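Local coordinates for sugar ABC transporter substrate-binding protein, BlMnBP1 (Bifidobacterium animalis subsp. lactis ATCC 27673, PDB 6I5R), which binds mannobiose and probably delivers manno-oligosaccharides from beta-mannan to the membrane components of a bifidobacterial ABC transporter, at residues A131-Y136 / T316-Y321; D214-N219 / P383-Q388; T170-Q175 / A235-P240. One frame throughout, in Å; residues are numbered along the deposited sequence.

Overall arrangement
Contact 1 lies nearest the sugar: residues 316-321 carry Asp320 and Tyr321 into the mannobiose pocket, and Glu133 of 131-136 holds the backbone just ahead of them; the centre of the contact lies about 10 Å from the centre of the chain. Contact 2, with its centre 13 Å from that of contact 1, is joined to it where Asp132 OD2 packs against Pro383 CG at 3.7 Å. Contact 3 is further out, its centre 27 Å from contact 1 and 24 Å from contact 2, yet Phe217 CE2 and Pro240 CG bring it against contact 2 at 4.0 Å. It stays apart from contact 1, with nearest atoms about 11 Å away, and holds a peripheral zinc ion.

Contact 1 of 3, residues A131-Y136 / T316-Y321; sequences ADEKAY and TIAGDY. With BMA (beta-D-mannopyranose), chain B.
Glu133 reaches across to the backbone N of Gly319 and the methyl of Ala318 and makes the one direct hydrogen bond between residues 131-136 and 316-321. Gly319 N gives its proton to Glu133 OE2 over 2.8 Å, a nearly straight bond at 165° that uses the syn lone pair of the carboxylate. With CG anti to the backbone N (chi1 -177°) and the chain extended beyond it, the glutamate spans a gap in which even the closest CA atoms, those of Glu133 and Gly319, are 7.8 Å apart. Cutting the side chain back to an alanine is likely to leave Gly319 N without this acceptor and open a gap beside the strand.

Van der Waals contact adds little: the methyl CB of Ala318 lies 3.6 Å from the carboxylate oxygen Glu133 OE2. Glycine suits the next position because a CB on Gly319 would run into Glu133 OE1.

Two waters extend the polar link. One donates to Gly319 O and, weakly, to Glu133 OE2; the other donates to Asp320 O and weakly accepts from Lys134 NZ, at the end of its long chain.

Beyond the glycine, Asp320 turns its carboxylate to the sugar, dividing its two oxygens between two hydroxyls of one mannose: O4 donates to Asp320 OD1 at 2.7 Å and O6 to Asp320 OD2 at 2.7 Å. Asn145 also bonds to Asp320 OD2, and Tyr321 brings its ring edge near the mannose O2. A carboxylate gripping paired sugar hydroxyls, with aromatic rings close by, is characteristic of the carbohydrate pocket of ABC-transporter solute-binding proteins.

Contact 2 of 3, residues D214-N219 / P383-Q388; sequences DPKFMN and PAKEGQ
Asn219 lays its CB against the backbone where Pro383 joins Ala384, 3.8 Å from Ala384 N, while Ala384 CB sits 3.5 Å from Asn219 O. The small methyl suits the close approach of the two backbones, where the CA atoms of Asn219 and Ala384 are 5.0 Å apart. Asn219 holds CG beside its backbone N and anti to the carbonyl carbon (chi1 -68°), and its amide ND2 is hydrogen-bonded to the carbonyl of Ala382, the residue before Pro383 in the same loop.

The helix arm of this surface contact is a capped start: Asp214 opens a type I turn to Phe217, and its OD1 accepts from Lys216 N at 2.9 Å, met from above the carboxylate plane. Pro215, with its restricted phi, fits the turn's second position. Facing it, the loop before helix 391-399 folds into a type II turn from Lys385 to Gln388, with glycine at the third position, where a side chain would jam against the preceding carbonyl.

Lys216 stretches out fully beyond CG. Lys385 instead bends only at its last torsion (chi4 -43°), bringing the two NZ atoms to 4.5 Å; the likely repulsion is perhaps eased by Gln220, whose OE1 bonds to Lys385 NZ. Water 3 lies 2.9 Å from both Asn219 O and Gln388 O.

Contact 3 of 3, residues T170-Q175 / A235-P240; sequences TPEEFQ and APDTHP. With ZN (zinc ion), chain D.
With CG of Asp237 between its backbone N and carbonyl carbon (chi1 61°), its carboxylate lies close to that of Glu172, whose chain bends at chi2 (97°) and comes back to meet it. Glu172 OE1 thus comes 3.9 Å from Asp237 CB. The two carboxylate planes stand almost perpendicular, 87° apart, and OE1 of Glu172 is 4.4 Å from OD2 of Asp237. Two like charges so close would probably repel, and may raise the pKa of one of them.

Pro171 supplies the nonpolar side of the contact. Its ring crosses the Asp237 side chain at about a right angle, with CD of Pro171 4.0 Å from CB of Asp237 and 3.9 Å from Asp237 O. Proline fits the first turn of a helix, where no backbone N-H is needed, and Thr170 before it is the N-cap: its OG1 accepts from Glu173 N in a bond of 170°.

Residues 235-238 form a type I turn in which Ala235 O accepts from both Thr238 N and Thr238 OG1. The same hydroxyl lies in the ring plane of His239 and receives its ND1 proton at 2.9 Å. This fixes the ring's rotation and leaves NE2 to bind the zinc ion at 2.0 Å; waters complete the site, but several modelled positions crowd each other and their number is doubtful. Thr238 is thus a second-shell residue.

The contact sets the start of helix 171-184 against the turn that leads into helix 239-252. Pro171 and Phe174 also touch Thr246, further along helix 239-252, Gln175 lies on Asp249 and Ala250, and Pro240 rests on Ile207 in a neighbouring loop.

Contact 1 of 3, residues A131-Y136 / T316-Y321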
ATOM      1  N   ALA A 131       3.627 -14.721   0.228  1.00 18.94           N
ATOM      2  CA  ALA A 131       2.580 -15.689  -0.038  1.00 17.69           C
ATOM      3  C   ALA A 131       1.555 -15.763   1.075  1.00 19.82           C
ATOM      4  O   ALA A 131       0.421 -16.154   0.811  1.00 16.39           O
ATOM      5  CB  ALA A 131       3.176 -17.086  -0.267  1.00 18.63           C
ATOM      6  N   ASP A 132       1.910 -15.380   2.295  1.00 16.39           N
ATOM      7  CA  ASP A 132       0.995 -15.473   3.423  1.00 16.39           C
ATOM      8  C   ASP A 132       0.300 -14.159   3.722  1.00 18.89           C
ATOM      9  O   ASP A 132      -0.419 -14.062   4.728  1.00 17.26           O
ATOM     10  CB  ASP A 132       1.760 -15.965   4.668  1.00 21.26           C
ATOM     11  CG  ASP A 132       2.789 -14.974   5.148  1.00 19.98           C
ATOM     12  OD1 ASP A 132       2.890 -13.878   4.564  1.00 27.44           O
ATOM     13  OD2 ASP A 132       3.531 -15.276   6.118  1.00 34.04           O
ATOM     14  N   GLU A 133       0.512 -13.139   2.886  1.00 17.20           N
ATOM     15  CA  GLU A 133      -0.111 -11.841   3.125  1.00 20.29           C
ATOM     16  C   GLU A 133      -1.613 -11.906   2.868  1.00 19.71           C
ATOM     17  O   GLU A 133      -2.417 -11.438   3.681  1.00 18.68           O
ATOM     18  CB  GLU A 133       0.573 -10.789   2.243  1.00 20.37           C
ATOM     19  CG  GLU A 133       0.104  -9.379   2.427  1.00 16.39           C
ATOM     20  CD  GLU A 133       0.816  -8.429   1.466  1.00 20.87           C
ATOM     21  OE1 GLU A 133       0.495  -8.483   0.270  1.00 23.25           O
ATOM     22  OE2 GLU A 133       1.691  -7.642   1.887  1.00 21.25           O
ATOM     23  N   LYS A 134      -2.011 -12.494   1.742  1.00 16.95           N
ATOM     24  CA  LYS A 134      -3.430 -12.692   1.429  1.00 17.55           C
ATOM     25  C   LYS A 134      -3.718 -14.188   1.434  1.00 18.90           C
ATOM     26  O   LYS A 134      -3.905 -14.804   0.395  1.00 18.94           O
ATOM     27  CB  LYS A 134      -3.787 -12.067   0.094  1.00 18.82           C
ATOM     28  CG  LYS A 134      -3.334 -10.630  -0.050  1.00 21.47           C
ATOM     29  CD  LYS A 134      -4.195  -9.683   0.762  1.00 19.90           C
ATOM     30  CE  LYS A 134      -3.904  -8.237   0.431  1.00 20.23           C
ATOM     31  NZ  LYS A 134      -4.687  -7.325   1.269  1.00 22.68           N
ATOM     32  N   ALA A 135      -3.720 -14.765   2.632  1.00 24.11           N
ATOM     33  CA  ALA A 135      -3.902 -16.193   2.800  1.00 16.50           C
ATOM     34  C   ALA A 135      -4.797 -16.450   4.006  1.00 19.63           C
ATOM     35  O   ALA A 135      -4.981 -15.584   4.878  1.00 16.39           O
ATOM     36  CB  ALA A 135      -2.548 -16.907   2.939  1.00 16.39           C
ATOM     37  N   TYR A 136      -5.356 -17.659   4.040  1.00 16.39           N
ATOM     38  CA  TYR A 136      -6.232 -18.028   5.145  1.00 16.39           C
ATOM     39  C   TYR A 136      -6.396 -19.540   5.188  1.00 21.14           C
ATOM     40  O   TYR A 136      -6.467 -20.191   4.139  1.00 17.65           O
ATOM     41  CB  TYR A 136      -7.628 -17.395   5.033  1.00 18.01           C
ATOM     42  CG  TYR A 136      -8.335 -17.486   6.350  1.00 17.18           C
ATOM     43  CD1 TYR A 136      -8.022 -16.599   7.341  1.00 19.20           C
ATOM     44  CD2 TYR A 136      -9.267 -18.462   6.612  1.00 17.77           C
ATOM     45  CE1 TYR A 136      -8.608 -16.656   8.557  1.00 26.80           C
ATOM     46  CE2 TYR A 136      -9.877 -18.535   7.852  1.00 18.88           C
ATOM     47  CZ  TYR A 136      -9.522 -17.624   8.819  1.00 22.79           C
ATOM     48  OH  TYR A 136     -10.077 -17.618  10.082  1.00 36.14           O
ATOM     49  N   THR A 316       8.938  -1.629   6.241  1.00 21.40           N
ATOM     50  CA  THR A 316       8.263  -2.875   5.900  1.00 19.78           C
ATOM     51  C   THR A 316       8.075  -2.962   4.393  1.00 16.39           C
ATOM     52  O   THR A 316       7.658  -1.992   3.761  1.00 26.56           O
ATOM     53  CB  THR A 316       6.890  -2.955   6.572  1.00 23.54           C
ATOM     54  OG1 THR A 316       7.057  -2.960   7.999  1.00 17.54           O
ATOM     55  CG2 THR A 316       6.131  -4.191   6.105  1.00 23.78           C
ATOM     56  N   ILE A 317       8.395  -4.103   3.819  1.00 16.65           N
ATOM     57  CA  ILE A 317       8.030  -4.391   2.437  1.00 19.33           C
ATOM     58  C   ILE A 317       6.739  -5.177   2.447  1.00 23.08           C
ATOM     59  O   ILE A 317       6.622  -6.188   3.156  1.00 16.45           O
ATOM     60  CB  ILE A 317       9.127  -5.166   1.710  1.00 18.70           C
ATOM     61  CG1 ILE A 317      10.354  -4.283   1.579  1.00 19.94           C
ATOM     62  CG2 ILE A 317       8.617  -5.579   0.374  1.00 19.83           C
ATOM     63  CD1 ILE A 317      11.568  -5.101   1.299  1.00 23.50           C
ATOM     64  N   ALA A 318       5.770  -4.705   1.675  1.00 16.55           N
ATOM     65  CA  ALA A 318       4.457  -5.311   1.659  1.00 19.27           C
ATOM     66  C   ALA A 318       3.905  -5.204   0.248  1.00 21.35           C
ATOM     67  O   ALA A 318       4.450  -4.490  -0.602  1.00 16.39           O
ATOM     68  CB  ALA A 318       3.531  -4.661   2.695  1.00 18.16           C
ATOM     69  N   GLY A 319       2.871  -5.993  -0.019  1.00 16.39           N
ATOM     70  CA  GLY A 319       2.162  -5.853  -1.258  1.00 21.23           C
ATOM     71  C   GLY A 319       1.424  -4.529  -1.287  1.00 19.93           C
ATOM     72  O   GLY A 319       0.895  -4.068  -0.278  1.00 16.41           O
ATOM     73  N   ASP A 320       1.407  -3.910  -2.459  1.00 16.39           N
ATOM     74  CA  ASP A 320       0.561  -2.741  -2.672  1.00 16.42           C
ATOM     75  C   ASP A 320      -0.901  -3.146  -2.842  1.00 18.50           C
ATOM     76  O   ASP A 320      -1.757  -2.788  -2.021  1.00 16.39           O
ATOM     77  CB  ASP A 320       1.061  -1.959  -3.886  1.00 16.39           C
ATOM     78  CG  ASP A 320       0.100  -0.881  -4.307  1.00 17.43           C
ATOM     79  OD1 ASP A 320      -0.146   0.070  -3.532  1.00 21.39           O
ATOM     80  OD2 ASP A 320      -0.402  -0.963  -5.420  1.00 16.39           O
ATOM     81  N   TYR A 321      -1.177  -3.957  -3.859  1.00 17.98           N
ATOM     82  CA  TYR A 321      -2.499  -4.485  -4.168  1.00 16.75           C
ATOM     83  C   TYR A 321      -2.306  -5.875  -4.756  1.00 17.20           C
ATOM     84  O   TYR A 321      -1.406  -6.080  -5.574  1.00 16.39           O
ATOM     85  CB  TYR A 321      -3.229  -3.608  -5.177  1.00 16.39           C
ATOM     86  CG  TYR A 321      -4.303  -2.709  -4.613  1.00 16.95           C
ATOM     87  CD1 TYR A 321      -5.425  -3.232  -3.982  1.00 16.39           C
ATOM     88  CD2 TYR A 321      -4.219  -1.334  -4.754  1.00 18.21           C
ATOM     89  CE1 TYR A 321      -6.422  -2.426  -3.511  1.00 17.04           C
ATOM     90  CE2 TYR A 321      -5.206  -0.512  -4.258  1.00 16.93           C
ATOM     91  CZ  TYR A 321      -6.321  -1.063  -3.650  1.00 16.39           C
ATOM     92  OH  TYR A 321      -7.325  -0.233  -3.166  1.00 16.90           O
TER
HETATM   93  C1  BMA B   2      -3.361   4.732  -5.991  1.00 16.39           C
HETATM   94  C2  BMA B   2      -4.331   4.246  -4.872  1.00 17.14           C
HETATM   95  C3  BMA B   2      -3.511   3.657  -3.766  1.00 18.09           C
HETATM   96  C4  BMA B   2      -2.471   2.676  -4.298  1.00 16.39           C
HETATM   97  C5  BMA B   2      -1.598   3.332  -5.369  1.00 17.65           C
HETATM   98  C6  BMA B   2      -0.607   2.352  -5.967  1.00 16.39           C
HETATM   99  O2  BMA B   2      -5.139   3.162  -5.327  1.00 16.39           O
HETATM  100  O3  BMA B   2      -4.309   2.991  -2.782  1.00 16.39           O
HETATM  101  O4  BMA B   2      -1.654   2.296  -3.222  1.00 16.39           O
HETATM  102  O5  BMA B   2      -2.465   3.779  -6.424  1.00 16.39           O
HETATM  103  O6  BMA B   2      -1.296   1.298  -6.661  1.00 16.39           O
HETATM  104  O   HOH W   1      -0.250  -5.152   2.268  1.00 28.85           O
HETATM  105  O   HOH W   2      -3.183  -4.933  -0.452  1.00 19.93           O

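Contact 2 of 3, residues D214-N219 / P383-Q388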
ATOM      1  N   ASP A 214       9.416  -4.074  14.858  1.00 16.39           N
ATOM      2  CA  ASP A 214       8.992  -5.432  15.186  1.00 16.43           C
ATOM      3  C   ASP A 214       8.146  -6.044  14.073  1.00 16.39           C
ATOM      4  O   ASP A 214       7.005  -5.617  13.866  1.00 16.39           O
ATOM      5  CB  ASP A 214       8.212  -5.381  16.498  1.00 17.67           C
ATOM      6  CG  ASP A 214       7.711  -6.724  16.961  1.00 17.23           C
ATOM      7  OD1 ASP A 214       8.029  -7.734  16.329  1.00 16.39           O
ATOM      8  OD2 ASP A 214       6.998  -6.745  17.995  1.00 16.39           O
ATOM      9  N   PRO A 215       8.663  -7.032  13.336  1.00 16.39           N
ATOM     10  CA  PRO A 215       7.862  -7.651  12.268  1.00 16.39           C
ATOM     11  C   PRO A 215       6.599  -8.325  12.758  1.00 17.12           C
ATOM     12  O   PRO A 215       5.706  -8.601  11.957  1.00 16.39           O
ATOM     13  CB  PRO A 215       8.827  -8.676  11.658  1.00 18.30           C
ATOM     14  CG  PRO A 215      10.196  -8.139  11.991  1.00 19.09           C
ATOM     15  CD  PRO A 215      10.036  -7.568  13.370  1.00 16.39           C
ATOM     16  N   LYS A 216       6.512  -8.630  14.032  1.00 16.39           N
ATOM     17  CA  LYS A 216       5.321  -9.230  14.608  1.00 16.39           C
ATOM     18  C   LYS A 216       4.302  -8.192  15.076  1.00 16.39           C
ATOM     19  O   LYS A 216       3.237  -8.575  15.572  1.00 16.39           O
ATOM     20  CB  LYS A 216       5.693 -10.111  15.807  1.00 19.78           C
ATOM     21  CG  LYS A 216       6.534 -11.326  15.460  1.00 20.58           C
ATOM     22  CD  LYS A 216       6.790 -12.254  16.633  1.00 23.50           C
ATOM     23  CE  LYS A 216       7.580 -13.477  16.169  1.00 27.57           C
ATOM     24  NZ  LYS A 216       7.806 -14.413  17.319  1.00 27.43           N
ATOM     25  N   PHE A 217       4.596  -6.893  14.955  1.00 16.39           N
ATOM     26  CA  PHE A 217       3.713  -5.905  15.558  1.00 16.39           C
ATOM     27  C   PHE A 217       2.329  -5.923  14.916  1.00 16.39           C
ATOM     28  O   PHE A 217       1.311  -5.920  15.609  1.00 16.39           O
ATOM     29  CB  PHE A 217       4.289  -4.500  15.432  1.00 16.39           C
ATOM     30  CG  PHE A 217       3.523  -3.495  16.239  1.00 18.83           C
ATOM     31  CD1 PHE A 217       3.788  -3.345  17.594  1.00 16.84           C
ATOM     32  CD2 PHE A 217       2.492  -2.770  15.678  1.00 16.39           C
ATOM     33  CE1 PHE A 217       3.067  -2.464  18.355  1.00 16.89           C
ATOM     34  CE2 PHE A 217       1.762  -1.871  16.451  1.00 19.99           C
ATOM     35  CZ  PHE A 217       2.057  -1.724  17.785  1.00 16.39           C
ATOM     36  N   MET A 218       2.283  -5.928  13.586  1.00 16.39           N
ATOM     37  CA  MET A 218       1.009  -5.780  12.886  1.00 16.39           C
ATOM     38  C   MET A 218       0.052  -6.923  13.195  1.00 16.39           C
ATOM     39  O   MET A 218      -1.111  -6.689  13.524  1.00 16.39           O
ATOM     40  CB  MET A 218       1.234  -5.716  11.374  1.00 20.36           C
ATOM     41  CG  MET A 218      -0.061  -5.604  10.622  1.00 17.26           C
ATOM     42  SD  MET A 218      -0.749  -3.939  10.804  1.00 20.17           S
ATOM     43  CE  MET A 218       0.138  -3.106   9.509  1.00 21.23           C
ATOM     44  N   ASN A 219       0.496  -8.165  13.014  1.00 16.39           N
ATOM     45  CA  ASN A 219      -0.413  -9.304  13.093  1.00 16.39           C
ATOM     46  C   ASN A 219      -0.456  -9.953  14.466  1.00 18.26           C
ATOM     47  O   ASN A 219      -1.389 -10.705  14.745  1.00 16.39           O
ATOM     48  CB  ASN A 219      -0.032 -10.355  12.038  1.00 16.39           C
ATOM     49  CG  ASN A 219      -0.294  -9.859  10.627  1.00 16.39           C
ATOM     50  OD1 ASN A 219      -1.329  -9.242  10.389  1.00 16.39           O
ATOM     51  ND2 ASN A 219       0.630 -10.123   9.690  1.00 16.39           N
ATOM     52  N   PRO A 383       3.571 -13.552  10.090  1.00 16.39           N
ATOM     53  CA  PRO A 383       2.203 -14.035  10.296  1.00 20.29           C
ATOM     54  C   PRO A 383       1.909 -14.114  11.780  1.00 16.39           C
ATOM     55  O   PRO A 383       2.809 -14.159  12.618  1.00 16.39           O
ATOM     56  CB  PRO A 383       2.204 -15.419   9.649  1.00 22.83           C
ATOM     57  CG  PRO A 383       3.633 -15.865   9.733  1.00 21.26           C
ATOM     58  CD  PRO A 383       4.485 -14.621   9.651  1.00 23.14           C
ATOM     59  N   ALA A 384       0.625 -14.090  12.102  1.00 16.39           N
ATOM     60  CA  ALA A 384       0.215 -14.290  13.479  1.00 21.69           C
ATOM     61  C   ALA A 384       0.578 -15.710  13.900  1.00 19.30           C
ATOM     62  O   ALA A 384       0.904 -16.556  13.069  1.00 17.51           O
ATOM     63  CB  ALA A 384      -1.289 -14.053  13.634  1.00 23.70           C
ATOM     64  N   LYS A 385       0.531 -15.961  15.208  1.00 16.39           N
ATOM     65  CA  LYS A 385       0.669 -17.324  15.681  1.00 20.44           C
ATOM     66  C   LYS A 385      -0.459 -18.194  15.116  1.00 18.51           C
ATOM     67  O   LYS A 385      -1.509 -17.704  14.669  1.00 16.39           O
ATOM     68  CB  LYS A 385       0.666 -17.375  17.201  1.00 19.73           C
ATOM     69  CG  LYS A 385       1.698 -16.448  17.773  1.00 24.60           C
ATOM     70  CD  LYS A 385       1.493 -16.263  19.224  1.00 25.87           C
ATOM     71  CE  LYS A 385       2.439 -15.174  19.779  1.00 25.45           C
ATOM     72  NZ  LYS A 385       3.885 -15.183  19.296  1.00 29.40           N
ATOM     73  N   GLU A 386      -0.229 -19.506  15.135  1.00 17.69           N
ATOM     74  CA  GLU A 386      -1.191 -20.431  14.576  1.00 16.39           C
ATOM     75  C   GLU A 386      -2.539 -20.272  15.276  1.00 20.22           C
ATOM     76  O   GLU A 386      -2.626 -20.280  16.506  1.00 16.39           O
ATOM     77  CB  GLU A 386      -0.695 -21.865  14.696  1.00 17.45           C
ATOM     78  CG  GLU A 386      -1.600 -22.870  13.984  1.00 18.58           C
ATOM     79  CD  GLU A 386      -1.902 -22.453  12.571  1.00 22.17           C
ATOM     80  OE1 GLU A 386      -0.955 -22.346  11.793  1.00 16.49           O
ATOM     81  OE2 GLU A 386      -3.077 -22.186  12.285  1.00 19.19           O
ATOM     82  N   GLY A 387      -3.581 -20.095  14.484  1.00 16.39           N
ATOM     83  CA  GLY A 387      -4.902 -19.898  15.019  1.00 18.60           C
ATOM     84  C   GLY A 387      -5.313 -18.457  15.184  1.00 25.45           C
ATOM     85  O   GLY A 387      -6.471 -18.207  15.519  1.00 16.39           O
ATOM     86  N   GLN A 388      -4.388 -17.513  14.997  1.00 16.39           N
ATOM     87  CA  GLN A 388      -4.655 -16.091  15.172  1.00 16.39           C
ATOM     88  C   GLN A 388      -4.665 -15.345  13.844  1.00 18.69           C
ATOM     89  O   GLN A 388      -4.648 -14.117  13.836  1.00 16.39           O
ATOM     90  CB  GLN A 388      -3.621 -15.460  16.112  1.00 19.10           C
ATOM     91  CG  GLN A 388      -3.877 -15.699  17.593  1.00 27.25           C
ATOM     92  CD  GLN A 388      -3.042 -14.771  18.513  1.00 23.89           C
ATOM     93  OE1 GLN A 388      -3.545 -14.216  19.511  1.00 34.79           O
ATOM     94  NE2 GLN A 388      -1.762 -14.621  18.191  1.00 33.74           N
TER
HETATM   95  O   HOH W   3      -3.734 -11.430  13.228  1.00 16.39           O

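Contact 3 of 3, residues T170-Q175 / A235-P240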
ATOM      1  N   THR A 170      13.941  11.446  12.994  1.00 16.39           N
ATOM      2  CA  THR A 170      13.024  11.453  14.117  1.00 17.24           C
ATOM      3  C   THR A 170      11.896  12.415  13.795  1.00 16.39           C
ATOM      4  O   THR A 170      12.021  13.251  12.894  1.00 16.39           O
ATOM      5  CB  THR A 170      13.729  11.916  15.392  1.00 21.38           C
ATOM      6  OG1 THR A 170      13.919  13.333  15.282  1.00 19.98           O
ATOM      7  CG2 THR A 170      15.077  11.178  15.527  1.00 16.63           C
ATOM      8  N   PRO A 171      10.783  12.329  14.515  1.00 16.39           N
ATOM      9  CA  PRO A 171       9.702  13.293  14.264  1.00 16.62           C
ATOM     10  C   PRO A 171      10.120  14.722  14.536  1.00 19.35           C
ATOM     11  O   PRO A 171       9.693  15.640  13.821  1.00 16.39           O
ATOM     12  CB  PRO A 171       8.590  12.822  15.210  1.00 17.87           C
ATOM     13  CG  PRO A 171       8.799  11.318  15.271  1.00 17.31           C
ATOM     14  CD  PRO A 171      10.324  11.193  15.345  1.00 19.63           C
ATOM     15  N   GLU A 172      10.954  14.935  15.557  1.00 16.39           N
ATOM     16  CA  GLU A 172      11.351  16.297  15.895  1.00 18.69           C
ATOM     17  C   GLU A 172      12.222  16.902  14.800  1.00 16.39           C
ATOM     18  O   GLU A 172      12.044  18.073  14.434  1.00 16.70           O
ATOM     19  CB  GLU A 172      12.061  16.311  17.250  1.00 21.72           C
ATOM     20  CG  GLU A 172      11.160  15.812  18.387  1.00 26.31           C
ATOM     21  CD  GLU A 172      11.335  14.321  18.773  1.00 27.63           C
ATOM     22  OE1 GLU A 172      11.519  13.434  17.877  1.00 24.11           O
ATOM     23  OE2 GLU A 172      11.265  14.062  20.021  1.00 41.22           O
ATOM     24  N   GLU A 173      13.148  16.111  14.252  1.00 16.39           N
ATOM     25  CA  GLU A 173      13.950  16.550  13.116  1.00 19.46           C
ATOM     26  C   GLU A 173      13.071  16.846  11.903  1.00 17.08           C
ATOM     27  O   GLU A 173      13.278  17.844  11.208  1.00 17.17           O
ATOM     28  CB  GLU A 173      15.008  15.491  12.781  1.00 16.39           C
ATOM     29  CG  GLU A 173      16.024  15.199  13.921  1.00 18.68           C
ATOM     30  CD  GLU A 173      17.195  14.296  13.496  1.00 24.76           C
ATOM     31  OE1 GLU A 173      17.117  13.648  12.419  1.00 20.97           O
ATOM     32  OE2 GLU A 173      18.210  14.239  14.264  1.00 26.42           O
ATOM     33  N   PHE A 174      12.068  15.998  11.643  1.00 16.39           N
ATOM     34  CA  PHE A 174      11.177  16.230  10.501  1.00 16.39           C
ATOM     35  C   PHE A 174      10.469  17.576  10.628  1.00 16.39           C
ATOM     36  O   PHE A 174      10.432  18.357   9.674  1.00 16.39           O
ATOM     37  CB  PHE A 174      10.151  15.084  10.390  1.00 16.39           C
ATOM     38  CG  PHE A 174       9.337  15.081   9.103  1.00 18.78           C
ATOM     39  CD1 PHE A 174       9.959  15.015   7.868  1.00 16.39           C
ATOM     40  CD2 PHE A 174       7.961  15.120   9.135  1.00 16.39           C
ATOM     41  CE1 PHE A 174       9.202  14.988   6.709  1.00 18.59           C
ATOM     42  CE2 PHE A 174       7.220  15.103   7.972  1.00 16.59           C
ATOM     43  CZ  PHE A 174       7.843  15.033   6.774  1.00 16.39           C
ATOM     44  N   GLN A 175       9.837  17.834  11.780  1.00 16.39           N
ATOM     45  CA  GLN A 175       9.144  19.108  11.988  1.00 16.39           C
ATOM     46  C   GLN A 175      10.113  20.292  11.864  1.00 16.39           C
ATOM     47  O   GLN A 175       9.766  21.342  11.307  1.00 16.39           O
ATOM     48  CB  GLN A 175       8.453  19.117  13.362  1.00 16.39           C
ATOM     49  CG  GLN A 175       7.290  18.074  13.553  1.00 20.81           C
ATOM     50  CD  GLN A 175       6.165  18.254  12.531  1.00 21.86           C
ATOM     51  OE1 GLN A 175       5.844  19.388  12.139  1.00 16.39           O
ATOM     52  NE2 GLN A 175       5.546  17.134  12.108  1.00 17.81           N
ATOM     53  N   ALA A 235      10.028   5.592  24.666  1.00 20.32           N
ATOM     54  CA  ALA A 235      10.509   5.943  23.337  1.00 16.39           C
ATOM     55  C   ALA A 235       9.395   6.705  22.654  1.00 18.86           C
ATOM     56  O   ALA A 235       8.752   6.206  21.711  1.00 16.39           O
ATOM     57  CB  ALA A 235      10.902   4.697  22.553  1.00 21.72           C
ATOM     58  N   PRO A 236       9.081   7.897  23.163  1.00 16.39           N
ATOM     59  CA  PRO A 236       7.856   8.581  22.742  1.00 18.53           C
ATOM     60  C   PRO A 236       7.856   8.986  21.292  1.00 17.47           C
ATOM     61  O   PRO A 236       6.772   9.262  20.747  1.00 16.39           O
ATOM     62  CB  PRO A 236       7.800   9.799  23.677  1.00 23.99           C
ATOM     63  CG  PRO A 236       9.215   9.968  24.165  1.00 20.73           C
ATOM     64  CD  PRO A 236       9.707   8.581  24.314  1.00 18.84           C
ATOM     65  N   ASP A 237       8.777   9.048  20.644  1.00 16.39           N
ATOM     66  CA  ASP A 237       9.081   9.222  19.236  1.00 17.94           C
ATOM     67  C   ASP A 237       9.052   7.919  18.447  1.00 17.84           C
ATOM     68  O   ASP A 237       9.576   7.865  17.324  1.00 16.39           O
ATOM     69  CB  ASP A 237      10.441   9.887  19.097  1.00 19.69           C
ATOM     70  CG  ASP A 237      11.568   9.060  19.701  1.00 24.55           C
ATOM     71  OD1 ASP A 237      11.337   7.968  20.319  1.00 29.57           O
ATOM     72  OD2 ASP A 237      12.730   9.532  19.545  1.00 33.81           O
ATOM     73  N   THR A 238       8.530   6.934  18.945  1.00 16.39           N
ATOM     74  CA  THR A 238       8.312   5.702  18.198  1.00 16.60           C
ATOM     75  C   THR A 238       6.864   5.249  18.381  1.00 16.39           C
ATOM     76  O   THR A 238       6.057   5.892  19.054  1.00 16.39           O
ATOM     77  CB  THR A 238       9.243   4.563  18.651  1.00 16.39           C
ATOM     78  OG1 THR A 238       8.884   4.158  19.985  1.00 20.57           O
ATOM     79  CG2 THR A 238      10.674   5.060  18.597  1.00 16.39           C
ATOM     80  N   HIS A 239       6.568   4.086  17.783  1.00 16.39           N
ATOM     81  CA  HIS A 239       5.276   3.420  17.869  1.00 16.39           C
ATOM     82  C   HIS A 239       4.198   4.221  17.116  1.00 16.86           C
ATOM     83  O   HIS A 239       4.468   5.310  16.613  1.00 16.39           O
ATOM     84  CB  HIS A 239       4.905   3.233  19.326  1.00 17.62           C
ATOM     85  CG  HIS A 239       5.558   2.043  19.938  1.00 17.06           C
ATOM     86  ND1 HIS A 239       6.913   1.988  20.178  1.00 25.20           N
ATOM     87  CD2 HIS A 239       5.064   0.829  20.276  1.00 18.97           C
ATOM     88  CE1 HIS A 239       7.223   0.796  20.664  1.00 20.64           C
ATOM     89  NE2 HIS A 239       6.115   0.086  20.756  1.00 22.93           N
ATOM     90  N   PRO A 240       2.972   3.657  17.003  1.00 16.39           N
ATOM     91  CA  PRO A 240       1.974   4.338  16.162  1.00 16.39           C
ATOM     92  C   PRO A 240       1.707   5.791  16.549  1.00 16.39           C
ATOM     93  O   PRO A 240       1.508   6.623  15.666  1.00 16.39           O
ATOM     94  CB  PRO A 240       0.734   3.449  16.312  1.00 16.39           C
ATOM     95  CG  PRO A 240       1.333   2.071  16.493  1.00 16.39           C
ATOM     96  CD  PRO A 240       2.569   2.286  17.352  1.00 16.39           C
TER
HETATM   97 ZN    ZN D 504       6.562  -1.477  21.895  1.00 37.02          ZN
HETATM   98  O   HOH W   4       8.354  -1.307  20.971  1.00 16.39           O
HETATM   99  O   HOH W   5       8.027  -1.805  22.780  1.00 33.73           O
HETATM  100  O   HOH W   6       5.164  -2.435  21.430  1.00 29.32           O
HETATM  101  O   HOH W   7       7.158  -3.234  23.189  1.00 29.94           O
HETATM  102  O   HOH W   8       6.140  -0.341  23.775  1.00 28.49           O